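Long-range contacts in protoporphyrinogen oxidase (Exiguobacterium sibiricum, PDB 3LOV), which probably oxidises coproporphyrinogen III to coproporphyrin III with molecular oxygen in heme b biosynthesis, using a bound FAD as cofactor: residues 323-328 against 341-346; 312-317 against 357-362; 90-95 against 329-334. One frame throughout, in Å; residues are numbered along the deposited sequence.

How the contacts relate
All three contacts involve one mixed sheet, whose order runs 97-100, 90-94, 329-332, 340-345, 357-364, 307-318, 400-411. Contact 3 joins strands 90-94 and 329-332, contact 2 joins 357-364 and 307-318, and contact 1 ties the loop 323-328 to strand 340-345 between them. The centre of contact 1 is about 9 Å from that of contact 2 and about 10 Å from that of contact 3, whereas contacts 2 and 3 lie about 17 Å apart, centre to centre, and do not touch. Along the chain, 90-95 comes first; 312-317, 323-328, 329-334, 341-346 and 357-362 follow. An early strand is thus built into a sheet made largely from the later chain, whose T312 approaches the FAD.

Contact 1 of 3, residues 323-328 against 341-346; sequences LPIEGT and TACTAI
The loop leading from strand 307-318 into strand 329-332 meets the end of strand 340-345 in the mixed sheet of this flavin-dependent oxidase, where A345 occupies the N-cap position of helix 346-349. One hydrogen bond joins the two segments: A345 N donates to T328 O over 2.8 Å, with an N-H...O angle of 157°. The amide stands 33° out of the T328 carbonyl plane. The same oxygen is approached by carbon from the other segment, since T344 CG2 lies 3.4 Å from T328 O and T344 CA makes a CA-H...O contact with it. A chi1 of -57° sets T344 CG2 opposite the backbone N, and this turns the methyl rather than OG1 to the T328 carbonyl. The methyl of A345 points at the loop and rests against two successive carbonyls, with its CB 3.6 Å from G327 O and equally near T328 O. Further back, I325 reaches over with its terminal CD1, which meets C343 SG at 4.0 Å; this apolar pair lies on the side where I325 also packs on F330 and L360. The chemistry is therefore divided: a single backbone bond fixes the loop exit against A345, while the A345 methyl rests on two carbonyl oxygens and I325 CD1 makes the apolar contact, with C343 SG.

Contact 2 of 3, residues 312-317 against 357-362; sequences TVTMIF and HTVLRA
Strands 307-318 and 357-364 are antiparallel neighbours in the mixed sheet, and their segments run at 166° to each other with axes 4.5 Å apart. Six backbone hydrogen bonds, two in each of the pairs V313-A362, M315-L360 and F317-T358, fix the register; the shortest runs from M315 N to L360 O at 2.7 Å. Side chains of these pairs share one face, where F317 CE2 touches L360 CD1 at 4.1 Å. The F317 ring also turns an edge to its partner's backbone, with T358 O in the ring plane, 3.5 Å from CD2. The other face carries T314, I316, V359 and R361. The methyl T314 CG2 presses on V359 CG1 at 3.4 Å, tighter than usual carbon packing, while T314 OG1 lies 3.2 Å from R361 CG. The R361 side chain leaves extended, then bends at chi3 (79°), which brings its guanidinium beside T312; T312 CG2 sits over one guanidinium face, 4.0 Å from NH1. That NH1 is hydrogen-bonded to G58 O, and T312 OG1 to R57 O, so both polar ends are held by the chain just before the FAD-binding D60. Helix 377-392 covers the V313, M315 and A362 face, strand 55-56 packs on T314, I316 and V359, and strands 400-411 and 340-345 flank the pair on its outer edges.

Contact 3 of 3, residues 90-95 against 329-334; sequences AFILDT and GFVVNR
L93 packs beside F330 and V332 where strand 90-94, from early in the chain, runs parallel to strand 329-332 in the mixed sheet. The strand segments lie at 32° to each other, with axes 4.6 Å apart. From the start of the side chain, L93 CB stands 3.9 Å from V331 O and a little farther from F330 CD1. CG follows opposite the backbone N (chi1 -175°), which carries the branch alongside the neighbouring strand. There CD2 does the touching, reaching F330 CE1 at 3.9 Å and V332 CG2 at a similar distance; all three side chains point the same way. The F330 ring in turn receives V332 CG2 in its plane, at an edge. Beyond these two strands, L98 and helix 377-392, through I391, pack against both L93 and F330, which places the cluster between sheet and helix.

The backbone supplies the evidence for register. Both backbone polar atoms of L93 are bonded to the neighbouring strand: its N donates to V331 O, and its O accepts from N333 N at 2.8 Å with an N-H...O angle of 171°. Nearer the start, V331 N donates to F91 O, and F91 N to G329 O, the latter bond being the more bent. A water donates to F91 O as well as to G329 O, bridging the two carbonyls. The opposite face carries I92 and V331, whose side chains meet through I92 CD1 and V331 CG2, closer than ordinary van der Waals packing. At the far end, D94 OD1 is held by H99 NE2 and N333 OD1 by R335 N, while N333 ND2 donates to a second water at 2.9 Å, which makes only a weak bond to D94 OD2.

Contact 1 of 3, residues 323-328 against 341-346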
ATOM      1  N   LEU A 323      17.907  13.837 -18.509  1.00 58.71           N
ATOM      2  CA  LEU A 323      17.062  13.099 -17.562  1.00 58.11           C
ATOM      3  C   LEU A 323      17.072  11.599 -17.890  1.00 58.80           C
ATOM      4  O   LEU A 323      16.755  11.217 -19.023  1.00 60.16           O
ATOM      5  CB  LEU A 323      15.609  13.606 -17.587  1.00 58.06           C
ATOM      6  CG  LEU A 323      15.292  15.023 -17.086  1.00 57.23           C
ATOM      7  CD1 LEU A 323      13.838  15.414 -17.423  1.00 47.30           C
ATOM      8  CD2 LEU A 323      15.591  15.158 -15.585  1.00 55.49           C
ATOM      9  N   PRO A 324      17.446  10.745 -16.910  1.00 58.36           N
ATOM     10  CA  PRO A 324      17.458   9.276 -17.113  1.00 57.03           C
ATOM     11  C   PRO A 324      16.094   8.655 -17.473  1.00 55.42           C
ATOM     12  O   PRO A 324      16.045   7.647 -18.185  1.00 56.69           O
ATOM     13  CB  PRO A 324      17.969   8.726 -15.772  1.00 57.79           C
ATOM     14  CG  PRO A 324      18.648   9.881 -15.083  1.00 58.69           C
ATOM     15  CD  PRO A 324      18.017  11.139 -15.604  1.00 57.97           C
ATOM     16  N   ILE A 325      15.010   9.242 -16.977  1.00 50.05           N
ATOM     17  CA  ILE A 325      13.670   8.900 -17.424  1.00 48.47           C
ATOM     18  C   ILE A 325      12.956  10.234 -17.774  1.00 49.89           C
ATOM     19  O   ILE A 325      13.008  11.188 -16.987  1.00 47.60           O
ATOM     20  CB  ILE A 325      12.871   8.099 -16.337  1.00 48.34           C
ATOM     21  CG1 ILE A 325      13.786   7.191 -15.490  1.00 44.07           C
ATOM     22  CG2 ILE A 325      11.787   7.269 -17.002  1.00 48.60           C
ATOM     23  CD1 ILE A 325      13.128   6.655 -14.211  1.00 41.54           C
ATOM     24  N   GLU A 326      12.304  10.309 -18.942  1.00 50.98           N
ATOM     25  CA  GLU A 326      11.657  11.567 -19.404  1.00 51.94           C
ATOM     26  C   GLU A 326      10.198  11.681 -18.914  1.00 48.01           C
ATOM     27  O   GLU A 326       9.253  11.783 -19.718  1.00 47.41           O
ATOM     28  CB  GLU A 326      11.714  11.704 -20.952  1.00 53.85           C
ATOM     29  CG  GLU A 326      13.127  11.862 -21.568  1.00 57.91           C
ATOM     30  CD  GLU A 326      13.908  13.081 -21.055  1.00 65.64           C
ATOM     31  OE1 GLU A 326      13.294  14.143 -20.759  1.00 62.46           O
ATOM     32  OE2 GLU A 326      15.155  12.967 -20.962  1.00 64.67           O
ATOM     33  N   GLY A 327      10.030  11.688 -17.589  1.00 44.12           N
ATOM     34  CA  GLY A 327       8.705  11.703 -16.961  1.00 40.27           C
ATOM     35  C   GLY A 327       8.797  11.349 -15.481  1.00 39.26           C
ATOM     36  O   GLY A 327       9.893  11.392 -14.906  1.00 40.23           O
ATOM     37  N   THR A 328       7.678  10.976 -14.853  1.00 36.20           N
ATOM     38  CA  THR A 328       7.699  10.720 -13.399  1.00 34.42           C
ATOM     39  C   THR A 328       8.202   9.319 -13.058  1.00 34.38           C
ATOM     40  O   THR A 328       8.780   9.149 -11.989  1.00 35.92           O
ATOM     41  CB  THR A 328       6.357  10.944 -12.744  1.00 34.06           C
ATOM     42  OG1 THR A 328       5.347  10.279 -13.520  1.00 33.82           O
ATOM     43  CG2 THR A 328       6.070  12.470 -12.631  1.00 40.94           C
ATOM     44  N   THR A 341      10.659  -3.844 -10.442  1.00 23.41           N
ATOM     45  CA  THR A 341       9.253  -3.874 -10.826  1.00 21.28           C
ATOM     46  C   THR A 341       8.715  -2.485 -11.179  1.00 23.08           C
ATOM     47  O   THR A 341       7.668  -2.366 -11.833  1.00 25.07           O
ATOM     48  CB  THR A 341       8.412  -4.413  -9.681  1.00 23.25           C
ATOM     49  OG1 THR A 341       8.367  -3.426  -8.654  1.00 23.32           O
ATOM     50  CG2 THR A 341       9.048  -5.758  -9.092  1.00 14.82           C
ATOM     51  N   ALA A 342       9.408  -1.441 -10.725  1.00 22.52           N
ATOM     52  CA  ALA A 342       9.024  -0.048 -10.996  1.00 23.17           C
ATOM     53  C   ALA A 342      10.182   0.838 -10.619  1.00 22.76           C
ATOM     54  O   ALA A 342      11.071   0.408  -9.892  1.00 25.42           O
ATOM     55  CB  ALA A 342       7.745   0.368 -10.205  1.00 21.22           C
ATOM     56  N   CYS A 343      10.202   2.050 -11.154  1.00 22.53           N
ATOM     57  CA  CYS A 343      11.174   3.076 -10.773  1.00 23.34           C
ATOM     58  C   CYS A 343      10.532   4.447 -10.878  1.00 27.98           C
ATOM     59  O   CYS A 343       9.748   4.695 -11.800  1.00 28.32           O
ATOM     60  CB  CYS A 343      12.393   3.071 -11.663  1.00 23.28           C
ATOM     61  SG  CYS A 343      13.700   4.224 -11.112  1.00 29.30           S
ATOM     62  N   THR A 344      10.861   5.327  -9.935  1.00 28.57           N
ATOM     63  CA  THR A 344      10.312   6.680  -9.937  1.00 30.18           C
ATOM     64  C   THR A 344      11.443   7.694  -9.953  1.00 27.72           C
ATOM     65  O   THR A 344      12.469   7.491  -9.291  1.00 23.93           O
ATOM     66  CB  THR A 344       9.492   6.943  -8.681  1.00 30.72           C
ATOM     67  OG1 THR A 344       8.450   5.974  -8.586  1.00 33.57           O
ATOM     68  CG2 THR A 344       8.913   8.352  -8.701  1.00 31.49           C
ATOM     69  N   ALA A 345      11.240   8.757 -10.736  1.00 26.61           N
ATOM     70  CA  ALA A 345      12.097   9.920 -10.721  1.00 27.05           C
ATOM     71  C   ALA A 345      11.537  10.807  -9.629  1.00 26.26           C
ATOM     72  O   ALA A 345      10.705  11.673  -9.888  1.00 23.16           O
ATOM     73  CB  ALA A 345      12.080  10.639 -12.085  1.00 26.50           C
ATOM     74  N   ILE A 346      11.967  10.526  -8.400  1.00 25.73           N
ATOM     75  CA  ILE A 346      11.495  11.202  -7.202  1.00 26.88           C
ATOM     76  C   ILE A 346      11.511  12.725  -7.349  1.00 28.18           C
ATOM     77  O   ILE A 346      10.567  13.420  -6.950  1.00 24.15           O
ATOM     78  CB  ILE A 346      12.419  10.866  -5.999  1.00 28.57           C
ATOM     79  CG1 ILE A 346      12.198   9.444  -5.462  1.00 34.29           C
ATOM     80  CG2 ILE A 346      12.223  11.882  -4.873  1.00 25.27           C
ATOM     81  CD1 ILE A 346      10.801   8.906  -5.555  1.00 30.80           C
TER

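Contact 2 of 3, residues 312-317 against 357-362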
ATOM      1  N   THR A 312      13.151  -0.984  -1.479  1.00 21.96           N
ATOM      2  CA  THR A 312      13.290   0.234  -2.251  1.00 22.40           C
ATOM      3  C   THR A 312      14.777   0.585  -2.295  1.00 24.03           C
ATOM      4  O   THR A 312      15.497   0.486  -1.288  1.00 22.93           O
ATOM      5  CB  THR A 312      12.433   1.397  -1.699  1.00 20.50           C
ATOM      6  OG1 THR A 312      12.872   1.739  -0.382  1.00 22.34           O
ATOM      7  CG2 THR A 312      10.929   1.016  -1.677  1.00 19.70           C
ATOM      8  N   VAL A 313      15.244   0.946  -3.485  1.00 23.86           N
ATOM      9  CA  VAL A 313      16.649   1.251  -3.697  1.00 21.25           C
ATOM     10  C   VAL A 313      16.659   2.630  -4.360  1.00 21.22           C
ATOM     11  O   VAL A 313      16.182   2.784  -5.471  1.00 19.97           O
ATOM     12  CB  VAL A 313      17.366   0.167  -4.539  1.00 23.96           C
ATOM     13  CG1 VAL A 313      18.884   0.526  -4.712  1.00 17.14           C
ATOM     14  CG2 VAL A 313      17.182  -1.217  -3.895  1.00 17.03           C
ATOM     15  N   THR A 314      17.116   3.627  -3.619  1.00 20.76           N
ATOM     16  CA  THR A 314      17.067   5.005  -4.055  1.00 25.79           C
ATOM     17  C   THR A 314      18.478   5.410  -4.402  1.00 24.05           C
ATOM     18  O   THR A 314      19.381   5.178  -3.624  1.00 23.94           O
ATOM     19  CB  THR A 314      16.507   5.951  -2.973  1.00 27.37           C
ATOM     20  OG1 THR A 314      15.093   5.723  -2.814  1.00 28.68           O
ATOM     21  CG2 THR A 314      16.750   7.409  -3.380  1.00 23.13           C
HETATM   22  N   MSE A 315      18.657   5.973  -5.596  1.00 25.94           N
HETATM   23  CA  MSE A 315      19.976   6.443  -6.062  1.00 27.93           C
HETATM   24  C   MSE A 315      19.953   7.955  -6.292  1.00 28.52           C
HETATM   25  O   MSE A 315      19.127   8.446  -7.065  1.00 27.08           O
HETATM   26  CB  MSE A 315      20.332   5.753  -7.368  1.00 28.09           C
HETATM   27  CG  MSE A 315      20.712   4.313  -7.187  1.00 36.28           C
HETATM   28 SE   MSE A 315      20.333   3.271  -8.761  0.75 48.27          SE
HETATM   29  CE  MSE A 315      21.653   1.978  -8.274  1.00 45.04           C
ATOM     30  N   ILE A 316      20.849   8.656  -5.592  1.00 29.28           N
ATOM     31  CA  ILE A 316      20.980  10.101  -5.650  1.00 30.31           C
ATOM     32  C   ILE A 316      22.124  10.389  -6.610  1.00 31.57           C
ATOM     33  O   ILE A 316      23.232   9.940  -6.408  1.00 28.88           O
ATOM     34  CB  ILE A 316      21.312  10.725  -4.265  1.00 30.96           C
ATOM     35  CG1 ILE A 316      20.083  10.698  -3.333  1.00 32.45           C
ATOM     36  CG2 ILE A 316      21.817  12.188  -4.449  1.00 29.05           C
ATOM     37  CD1 ILE A 316      20.401  10.831  -1.842  1.00 26.62           C
ATOM     38  N   PHE A 317      21.830  11.145  -7.659  1.00 37.19           N
ATOM     39  CA  PHE A 317      22.825  11.585  -8.632  1.00 40.25           C
ATOM     40  C   PHE A 317      22.941  13.082  -8.616  1.00 45.52           C
ATOM     41  O   PHE A 317      21.940  13.775  -8.401  1.00 49.18           O
ATOM     42  CB  PHE A 317      22.359  11.231 -10.033  1.00 38.91           C
ATOM     43  CG  PHE A 317      22.184   9.771 -10.257  1.00 42.82           C
ATOM     44  CD1 PHE A 317      23.257   8.990 -10.690  1.00 32.42           C
ATOM     45  CD2 PHE A 317      20.951   9.168 -10.028  1.00 30.18           C
ATOM     46  CE1 PHE A 317      23.095   7.625 -10.911  1.00 42.27           C
ATOM     47  CE2 PHE A 317      20.784   7.820 -10.251  1.00 42.40           C
ATOM     48  CZ  PHE A 317      21.854   7.036 -10.685  1.00 40.54           C
ATOM     49  N   HIS A 357      18.912  17.809  -7.521  1.00 39.70           N
ATOM     50  CA  HIS A 357      19.450  16.500  -7.839  1.00 36.66           C
ATOM     51  C   HIS A 357      18.484  15.676  -8.650  1.00 34.61           C
ATOM     52  O   HIS A 357      17.300  15.982  -8.732  1.00 35.32           O
ATOM     53  CB  HIS A 357      19.781  15.726  -6.556  1.00 36.36           C
ATOM     54  CG  HIS A 357      20.833  16.365  -5.711  1.00 36.97           C
ATOM     55  ND1 HIS A 357      20.588  17.483  -4.943  1.00 37.76           N
ATOM     56  CD2 HIS A 357      22.122  16.021  -5.479  1.00 41.81           C
ATOM     57  CE1 HIS A 357      21.681  17.799  -4.274  1.00 39.60           C
ATOM     58  NE2 HIS A 357      22.628  16.931  -4.585  1.00 42.32           N
ATOM     59  N   THR A 358      19.028  14.611  -9.240  1.00 33.55           N
ATOM     60  CA  THR A 358      18.263  13.618  -9.931  1.00 32.09           C
ATOM     61  C   THR A 358      18.249  12.442  -8.979  1.00 32.67           C
ATOM     62  O   THR A 358      19.311  11.918  -8.599  1.00 31.83           O
ATOM     63  CB  THR A 358      18.921  13.255 -11.261  1.00 34.70           C
ATOM     64  OG1 THR A 358      18.892  14.409 -12.110  1.00 39.85           O
ATOM     65  CG2 THR A 358      18.195  12.115 -11.964  1.00 33.15           C
ATOM     66  N   VAL A 359      17.045  12.033  -8.574  1.00 30.60           N
ATOM     67  CA  VAL A 359      16.909  10.913  -7.650  1.00 28.72           C
ATOM     68  C   VAL A 359      15.963   9.877  -8.211  1.00 26.30           C
ATOM     69  O   VAL A 359      14.808  10.199  -8.538  1.00 22.96           O
ATOM     70  CB  VAL A 359      16.411  11.393  -6.305  1.00 27.81           C
ATOM     71  CG1 VAL A 359      16.333  10.222  -5.311  1.00 24.99           C
ATOM     72  CG2 VAL A 359      17.329  12.542  -5.788  1.00 27.93           C
ATOM     73  N   LEU A 360      16.465   8.643  -8.309  1.00 25.04           N
ATOM     74  CA  LEU A 360      15.686   7.513  -8.802  1.00 24.29           C
ATOM     75  C   LEU A 360      15.374   6.570  -7.620  1.00 24.46           C
ATOM     76  O   LEU A 360      16.240   6.266  -6.807  1.00 27.08           O
ATOM     77  CB  LEU A 360      16.412   6.779  -9.953  1.00 23.82           C
ATOM     78  CG  LEU A 360      16.754   7.541 -11.266  1.00 26.40           C
ATOM     79  CD1 LEU A 360      17.479   6.636 -12.285  1.00 21.42           C
ATOM     80  CD2 LEU A 360      15.509   8.137 -11.930  1.00 18.77           C
ATOM     81  N   ARG A 361      14.124   6.140  -7.498  1.00 22.14           N
ATOM     82  CA  ARG A 361      13.739   5.126  -6.479  1.00 22.91           C
ATOM     83  C   ARG A 361      13.178   3.901  -7.201  1.00 21.99           C
ATOM     84  O   ARG A 361      12.127   3.986  -7.818  1.00 23.84           O
ATOM     85  CB  ARG A 361      12.720   5.643  -5.433  1.00 20.42           C
ATOM     86  CG  ARG A 361      12.516   4.621  -4.257  1.00 22.87           C
ATOM     87  CD  ARG A 361      11.814   5.139  -3.001  1.00 18.31           C
ATOM     88  NE  ARG A 361      10.372   5.212  -3.150  1.00 23.82           N
ATOM     89  CZ  ARG A 361       9.476   5.015  -2.168  1.00 27.10           C
ATOM     90  NH1 ARG A 361       9.844   4.740  -0.916  1.00 23.97           N
ATOM     91  NH2 ARG A 361       8.191   5.088  -2.449  1.00 26.24           N
ATOM     92  N   ALA A 362      13.930   2.804  -7.180  1.00 21.97           N
ATOM     93  CA  ALA A 362      13.495   1.539  -7.768  1.00 22.88           C
ATOM     94  C   ALA A 362      12.882   0.636  -6.686  1.00 23.49           C
ATOM     95  O   ALA A 362      13.278   0.669  -5.533  1.00 23.46           O
ATOM     96  CB  ALA A 362      14.646   0.838  -8.502  1.00 18.77           C
TER

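Contact 3 of 3, residues 90-95 against 329-334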
ATOM      1  N   ALA A  90       4.239   8.952 -17.671  1.00 40.67           N
ATOM      2  CA  ALA A  90       4.640   7.652 -17.125  1.00 40.67           C
ATOM      3  C   ALA A  90       4.718   6.600 -18.254  1.00 38.69           C
ATOM      4  O   ALA A  90       4.131   6.784 -19.338  1.00 36.60           O
ATOM      5  CB  ALA A  90       3.682   7.217 -16.034  1.00 38.32           C
ATOM      6  N   PHE A  91       5.418   5.497 -17.966  1.00 34.87           N
ATOM      7  CA  PHE A  91       5.793   4.513 -18.970  1.00 31.17           C
ATOM      8  C   PHE A  91       5.530   3.103 -18.472  1.00 27.91           C
ATOM      9  O   PHE A  91       5.385   2.870 -17.263  1.00 25.20           O
ATOM     10  CB  PHE A  91       7.291   4.606 -19.324  1.00 30.98           C
ATOM     11  CG  PHE A  91       7.736   5.934 -19.886  1.00 37.27           C
ATOM     12  CD1 PHE A  91       7.643   6.198 -21.256  1.00 39.29           C
ATOM     13  CD2 PHE A  91       8.322   6.903 -19.047  1.00 42.59           C
ATOM     14  CE1 PHE A  91       8.092   7.422 -21.778  1.00 42.25           C
ATOM     15  CE2 PHE A  91       8.787   8.121 -19.550  1.00 42.29           C
ATOM     16  CZ  PHE A  91       8.667   8.389 -20.924  1.00 42.81           C
ATOM     17  N   ILE A  92       5.405   2.185 -19.419  1.00 24.87           N
ATOM     18  CA  ILE A  92       5.469   0.735 -19.175  1.00 27.65           C
ATOM     19  C   ILE A  92       6.738   0.272 -19.858  1.00 27.85           C
ATOM     20  O   ILE A  92       6.945   0.574 -21.044  1.00 26.91           O
ATOM     21  CB  ILE A  92       4.342  -0.112 -19.828  1.00 27.07           C
ATOM     22  CG1 ILE A  92       2.943   0.459 -19.580  1.00 39.67           C
ATOM     23  CG2 ILE A  92       4.351  -1.508 -19.276  1.00 22.71           C
ATOM     24  CD1 ILE A  92       2.364   0.202 -18.179  1.00 36.97           C
ATOM     25  N   LEU A  93       7.563  -0.452 -19.114  1.00 26.00           N
ATOM     26  CA  LEU A  93       8.693  -1.198 -19.643  1.00 26.52           C
ATOM     27  C   LEU A  93       8.312  -2.648 -19.838  1.00 26.05           C
ATOM     28  O   LEU A  93       7.945  -3.346 -18.881  1.00 24.50           O
ATOM     29  CB  LEU A  93       9.865  -1.149 -18.662  1.00 25.76           C
ATOM     30  CG  LEU A  93      11.209  -1.778 -19.051  1.00 27.66           C
ATOM     31  CD1 LEU A  93      11.836  -1.082 -20.267  1.00 29.63           C
ATOM     32  CD2 LEU A  93      12.156  -1.659 -17.885  1.00 24.66           C
ATOM     33  N   ASP A  94       8.375  -3.106 -21.078  1.00 27.06           N
ATOM     34  CA  ASP A  94       8.336  -4.537 -21.357  1.00 27.36           C
ATOM     35  C   ASP A  94       9.555  -4.994 -22.162  1.00 28.89           C
ATOM     36  O   ASP A  94      10.536  -4.258 -22.308  1.00 25.29           O
ATOM     37  CB  ASP A  94       7.039  -4.886 -22.055  1.00 28.79           C
ATOM     38  CG  ASP A  94       6.910  -4.266 -23.432  1.00 29.73           C
ATOM     39  OD1 ASP A  94       7.895  -3.748 -24.024  1.00 27.03           O
ATOM     40  OD2 ASP A  94       5.766  -4.287 -23.915  1.00 47.82           O
ATOM     41  N   THR A  95       9.484  -6.209 -22.692  1.00 32.29           N
ATOM     42  CA  THR A  95      10.609  -6.787 -23.392  1.00 35.21           C
ATOM     43  C   THR A  95      10.914  -5.978 -24.651  1.00 38.40           C
ATOM     44  O   THR A  95      12.063  -5.910 -25.076  1.00 41.16           O
ATOM     45  CB  THR A  95      10.366  -8.264 -23.721  1.00 34.48           C
ATOM     46  OG1 THR A  95       9.091  -8.401 -24.336  1.00 49.70           O
ATOM     47  CG2 THR A  95      10.339  -9.077 -22.492  1.00 24.71           C
ATOM     48  N   GLY A 329       7.948   8.331 -13.931  1.00 30.36           N
ATOM     49  CA  GLY A 329       8.538   7.005 -13.783  1.00 27.76           C
ATOM     50  C   GLY A 329       7.917   5.936 -14.659  1.00 25.80           C
ATOM     51  O   GLY A 329       7.192   6.233 -15.607  1.00 26.11           O
ATOM     52  N   PHE A 330       8.220   4.680 -14.347  1.00 25.39           N
ATOM     53  CA  PHE A 330       7.714   3.550 -15.129  1.00 26.25           C
ATOM     54  C   PHE A 330       7.412   2.323 -14.263  1.00 25.05           C
ATOM     55  O   PHE A 330       8.027   2.154 -13.204  1.00 27.27           O
ATOM     56  CB  PHE A 330       8.689   3.188 -16.274  1.00 25.12           C
ATOM     57  CG  PHE A 330      10.065   2.734 -15.819  1.00 27.06           C
ATOM     58  CD1 PHE A 330      10.307   1.399 -15.500  1.00 21.06           C
ATOM     59  CD2 PHE A 330      11.137   3.633 -15.760  1.00 25.62           C
ATOM     60  CE1 PHE A 330      11.553   0.984 -15.076  1.00 17.94           C
ATOM     61  CE2 PHE A 330      12.403   3.213 -15.348  1.00 31.26           C
ATOM     62  CZ  PHE A 330      12.610   1.883 -15.018  1.00 30.75           C
ATOM     63  N   VAL A 331       6.463   1.500 -14.725  1.00 23.19           N
ATOM     64  CA  VAL A 331       6.183   0.164 -14.172  1.00 25.09           C
ATOM     65  C   VAL A 331       6.705  -0.911 -15.158  1.00 24.78           C
ATOM     66  O   VAL A 331       6.771  -0.663 -16.370  1.00 23.98           O
ATOM     67  CB  VAL A 331       4.677  -0.007 -13.905  1.00 26.37           C
ATOM     68  CG1 VAL A 331       4.222   0.914 -12.776  1.00 27.89           C
ATOM     69  CG2 VAL A 331       3.864   0.292 -15.173  1.00 27.03           C
ATOM     70  N   VAL A 332       7.136  -2.068 -14.645  1.00 22.39           N
ATOM     71  CA  VAL A 332       7.739  -3.110 -15.472  1.00 20.97           C
ATOM     72  C   VAL A 332       6.827  -4.333 -15.627  1.00 21.67           C
ATOM     73  O   VAL A 332       6.297  -4.891 -14.649  1.00 17.89           O
ATOM     74  CB  VAL A 332       9.096  -3.578 -14.898  1.00 23.42           C
ATOM     75  CG1 VAL A 332       9.824  -4.607 -15.853  1.00 19.64           C
ATOM     76  CG2 VAL A 332       9.967  -2.364 -14.590  1.00 21.61           C
ATOM     77  N   ASN A 333       6.676  -4.782 -16.868  1.00 22.03           N
ATOM     78  CA  ASN A 333       5.978  -6.035 -17.117  1.00 22.54           C
ATOM     79  C   ASN A 333       6.811  -7.174 -16.497  1.00 22.86           C
ATOM     80  O   ASN A 333       8.028  -7.242 -16.684  1.00 22.35           O
ATOM     81  CB  ASN A 333       5.759  -6.251 -18.603  1.00 19.74           C
ATOM     82  CG  ASN A 333       4.922  -7.489 -18.896  1.00 25.15           C
ATOM     83  OD1 ASN A 333       5.151  -8.569 -18.332  1.00 19.87           O
ATOM     84  ND2 ASN A 333       3.946  -7.340 -19.779  1.00 27.71           N
ATOM     85  N   ARG A 334       6.141  -8.016 -15.725  1.00 22.77           N
ATOM     86  CA  ARG A 334       6.783  -9.105 -14.980  1.00 20.93           C
ATOM     87  C   ARG A 334       7.494 -10.110 -15.907  1.00 22.32           C
ATOM     88  O   ARG A 334       8.418 -10.827 -15.471  1.00 19.07           O
ATOM     89  CB  ARG A 334       5.720  -9.841 -14.177  1.00 20.43           C
ATOM     90  CG  ARG A 334       4.760 -10.661 -15.044  1.00 18.55           C
ATOM     91  CD  ARG A 334       3.411 -10.942 -14.325  1.00 22.96           C
ATOM     92  NE  ARG A 334       3.626 -11.606 -13.053  1.00 21.18           N
ATOM     93  CZ  ARG A 334       2.660 -11.903 -12.180  1.00 27.66           C
ATOM     94  NH1 ARG A 334       1.396 -11.588 -12.410  1.00 25.17           N
ATOM     95  NH2 ARG A 334       2.966 -12.521 -11.055  1.00 29.12           N
TER
HETATM   96  O   HOH W   1       4.591   4.279 -15.143  1.00 43.03           O
HETATM   97  O   HOH W   2       3.634  -4.808 -21.206  1.00 21.78           O